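Long-range contact in cystathionine beta-lyases/cystathionine gamma-synthases (Corynebacterium glutamicum, PDB 5X5H), which probably makes L,L-cystathionine from O-succinyl-L-homoserine and L-cysteine with pyridoxal 5'-phosphate as cofactor, a step of methionine biosynthesis: residues Cys262-Lys267 and Glu370-Leu375. Residues are numbered along the deposited sequence; the frame is centred on the assembly and turned at random.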
ATOM      1  N   CYS A 262       8.102   8.917 -27.216  1.00 10.64           N
ATOM      2  CA  CYS A 262       7.947   9.465 -28.583  1.00 11.06           C
ATOM      3  C   CYS A 262       9.320   9.462 -29.266  1.00 12.08           C
ATOM      4  O   CYS A 262       9.391   9.036 -30.437  1.00 13.22           O
ATOM      5  CB  CYS A 262       7.448  10.871 -28.521  1.00 11.99           C
ATOM      6  SG  CYS A 262       5.696  11.007 -28.056  1.00 13.77           S
ATOM      7  N   ASP A 263      10.387   9.840 -28.578  1.00 11.40           N
ATOM      8  CA  ASP A 263      11.754   9.732 -29.157  1.00 12.91           C
ATOM      9  C   ASP A 263      11.963   8.307 -29.642  1.00 13.59           C
ATOM     10  O   ASP A 263      12.519   8.087 -30.748  1.00 13.69           O
ATOM     11  CB  ASP A 263      12.832  10.155 -28.196  1.00 13.77           C
ATOM     12  CG  ASP A 263      12.886  11.681 -27.923  1.00 17.49           C
ATOM     13  OD1 ASP A 263      12.228  12.483 -28.584  1.00 17.12           O
ATOM     14  OD2 ASP A 263      13.654  11.983 -26.938  1.00 24.02           O
ATOM     15  N   ASN A 264      11.697   7.341 -28.823  1.00 11.60           N
ATOM     16  CA  ASN A 264      11.980   5.956 -29.111  1.00 11.09           C
ATOM     17  C   ASN A 264      11.070   5.488 -30.248  1.00 12.47           C
ATOM     18  O   ASN A 264      11.550   4.790 -31.154  1.00 13.15           O
ATOM     19  CB  ASN A 264      11.740   5.112 -27.879  1.00 11.24           C
ATOM     20  CG  ASN A 264      12.920   5.194 -26.903  1.00 12.04           C
ATOM     21  OD1 ASN A 264      13.990   5.716 -27.161  1.00 12.83           O
ATOM     22  ND2 ASN A 264      12.702   4.534 -25.689  1.00 11.55           N
ATOM     23  N   ALA A 265       9.798   5.772 -30.171  1.00 11.26           N
ATOM     24  CA  ALA A 265       8.864   5.258 -31.201  1.00 12.02           C
ATOM     25  C   ALA A 265       9.242   5.861 -32.588  1.00 12.74           C
ATOM     26  O   ALA A 265       9.111   5.095 -33.559  1.00 13.15           O
ATOM     27  CB  ALA A 265       7.452   5.556 -30.849  1.00 12.82           C
ATOM     28  N   GLU A 266       9.599   7.126 -32.663  1.00 11.31           N
ATOM     29  CA  GLU A 266       9.998   7.712 -33.973  1.00 12.71           C
ATOM     30  C   GLU A 266      11.139   6.869 -34.546  1.00 14.77           C
ATOM     31  O   GLU A 266      11.086   6.538 -35.782  1.00 15.12           O
ATOM     32  CB  GLU A 266      10.432   9.140 -33.797  1.00 15.01           C
ATOM     33  CG  GLU A 266       9.341  10.104 -33.493  1.00 15.26           C
ATOM     34  CD  GLU A 266       9.837  11.483 -32.982  1.00 16.64           C
ATOM     35  OE1 GLU A 266      11.095  11.716 -32.950  1.00 21.07           O
ATOM     36  OE2 GLU A 266       8.997  12.361 -32.686  1.00 19.55           O
ATOM     37  N   LYS A 267      12.085   6.444 -33.782  1.00 12.25           N
ATOM     38  CA  LYS A 267      13.237   5.727 -34.289  1.00 13.94           C
ATOM     39  C   LYS A 267      12.878   4.327 -34.639  1.00 13.33           C
ATOM     40  O   LYS A 267      13.315   3.752 -35.656  1.00 15.80           O
ATOM     41  CB  LYS A 267      14.434   5.771 -33.339  1.00 16.23           C
ATOM     42  CG  LYS A 267      14.950   7.161 -33.169  1.00 18.56           C
ATOM     43  CD  LYS A 267      15.994   7.259 -32.094  1.00 27.79           C
ATOM     44  CE  LYS A 267      16.315   8.659 -31.719  1.00 30.01           C
ATOM     45  NZ  LYS A 267      17.140   8.593 -30.489  1.00 35.55           N
ATOM     46  N   GLU A 370      12.964   2.239 -22.357  1.00 11.89           N
ATOM     47  CA  GLU A 370      14.280   1.623 -22.406  1.00 11.12           C
ATOM     48  C   GLU A 370      15.186   2.331 -23.402  1.00 11.31           C
ATOM     49  O   GLU A 370      14.738   3.107 -24.208  1.00 12.42           O
ATOM     50  CB  GLU A 370      14.181   0.091 -22.748  1.00 11.53           C
ATOM     51  CG  GLU A 370      13.289  -0.727 -21.781  1.00 11.94           C
ATOM     52  CD  GLU A 370      11.882  -0.949 -22.298  1.00 11.56           C
ATOM     53  OE1 GLU A 370      11.355  -0.127 -23.084  1.00 12.49           O
ATOM     54  OE2 GLU A 370      11.242  -1.908 -21.810  1.00 12.65           O
ATOM     55  N   ASP A 371      16.467   1.973 -23.314  1.00 11.78           N
ATOM     56  CA  ASP A 371      17.430   2.619 -24.268  1.00 11.94           C
ATOM     57  C   ASP A 371      17.089   2.216 -25.708  1.00 13.37           C
ATOM     58  O   ASP A 371      16.920   0.990 -25.975  1.00 12.49           O
ATOM     59  CB  ASP A 371      18.856   2.244 -23.876  1.00 13.33           C
ATOM     60  CG  ASP A 371      19.256   2.940 -22.600  1.00 16.33           C
ATOM     61  OD1 ASP A 371      19.660   4.101 -22.688  1.00 20.91           O
ATOM     62  OD2 ASP A 371      19.065   2.322 -21.565  1.00 16.22           O
ATOM     63  N   ILE A 372      17.087   3.182 -26.632  1.00 13.03           N
ATOM     64  CA  ILE A 372      16.779   2.879 -28.035  1.00 13.21           C
ATOM     65  C   ILE A 372      17.675   1.874 -28.628  1.00 14.70           C
ATOM     66  O   ILE A 372      17.216   1.085 -29.434  1.00 13.68           O
ATOM     67  CB  ILE A 372      16.734   4.228 -28.809  1.00 13.77           C
ATOM     68  CG1 ILE A 372      16.171   3.956 -30.253  1.00 15.95           C
ATOM     69  CG2 ILE A 372      18.007   5.016 -28.863  1.00 14.82           C
ATOM     70  CD1 ILE A 372      14.826   3.360 -30.338  1.00 15.84           C
ATOM     71  N   GLU A 373      18.954   1.890 -28.312  1.00 14.58           N
ATOM     72  CA  GLU A 373      19.866   0.875 -28.887  1.00 15.91           C
ATOM     73  C   GLU A 373      19.447  -0.520 -28.542  1.00 18.38           C
ATOM     74  O   GLU A 373      19.532  -1.408 -29.385  1.00 16.61           O
ATOM     75  CB  GLU A 373      21.312   1.051 -28.462  1.00 19.15           C
ATOM     76  CG  GLU A 373      21.891   2.412 -28.870  1.00 23.10           C
ATOM     77  CD  GLU A 373      21.570   3.611 -27.919  1.00 28.18           C
ATOM     78  OE1 GLU A 373      20.817   3.501 -26.816  1.00 21.29           O
ATOM     79  OE2 GLU A 373      21.939   4.760 -28.412  1.00 31.07           O
ATOM     80  N   ASP A 374      18.977  -0.757 -27.340  1.00 14.72           N
ATOM     81  CA  ASP A 374      18.554  -2.045 -26.954  1.00 14.59           C
ATOM     82  C   ASP A 374      17.197  -2.430 -27.620  1.00 14.08           C
ATOM     83  O   ASP A 374      16.995  -3.582 -28.002  1.00 14.50           O
ATOM     84  CB  ASP A 374      18.364  -2.126 -25.426  1.00 14.20           C
ATOM     85  CG  ASP A 374      19.649  -1.871 -24.681  1.00 17.16           C
ATOM     86  OD1 ASP A 374      20.764  -2.245 -25.148  1.00 18.78           O
ATOM     87  OD2 ASP A 374      19.564  -1.324 -23.549  1.00 14.94           O
ATOM     88  N   LEU A 375      16.286  -1.489 -27.744  1.00 12.73           N
ATOM     89  CA  LEU A 375      14.979  -1.777 -28.430  1.00 14.07           C
ATOM     90  C   LEU A 375      15.262  -2.036 -29.911  1.00 14.62           C
ATOM     91  O   LEU A 375      14.673  -2.949 -30.465  1.00 13.94           O
ATOM     92  CB  LEU A 375      14.067  -0.603 -28.257  1.00 14.03           C
ATOM     93  CG  LEU A 375      13.519  -0.416 -26.823  1.00 14.17           C
ATOM     94  CD1 LEU A 375      12.853   0.958 -26.651  1.00 14.92           C
ATOM     95  CD2 LEU A 375      12.665  -1.591 -26.364  1.00 17.31           C
TER
HETATM   96  O   HOH W   1      16.373   5.780 -25.548  1.00 15.22           O
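The carboxamide of Asn264, on helix 254-273, reaches across to the backbone just ahead of helix 372-384 and donates from ND2 to the carbonyl O of Glu370 (2.9 Å). The N-H...O angle is a bent 140°; the donor lies in the carbonyl plane, whereas the acceptor sits 28° out of the amide plane. A second bond from ND2 goes to the carbonyl of Gly368, so one amide nitrogen grips two backbone oxygens of the loop before the helix. These two donations fix which way the amide is flipped, consistent with a water 2.9 Å from Asn264 OD1 that accepts the N-H of Ile372. Ile372 CB (3.5 Å from Asn264 OD1) and Leu375 CD1 (3.7 Å from Asn264 ND2) pack over one face of the amide, the latter almost straight above the nitrogen. With CG1 anti to the backbone N (chi1 -171°), Ile372 sends its longer branch against Lys267, whose extended chain crosses it at about a right angle (Lys267 CD to Ile372 CG1, 3.8 Å). Ile268 continues this apolar seam against Ile372 and Leu375. Farther out, Glu370 hydrogen-bonds through OE1 to Ser338 OG and through OE2 to His16 NE2 of the second subunit, tying this loop to the subunit interface. Away from the cofactor, an asparagine of helix 254-273 thus holds the loop leading into the C-terminal helix 372-384, within the C-terminal domain of a fold-type I PLP enzyme.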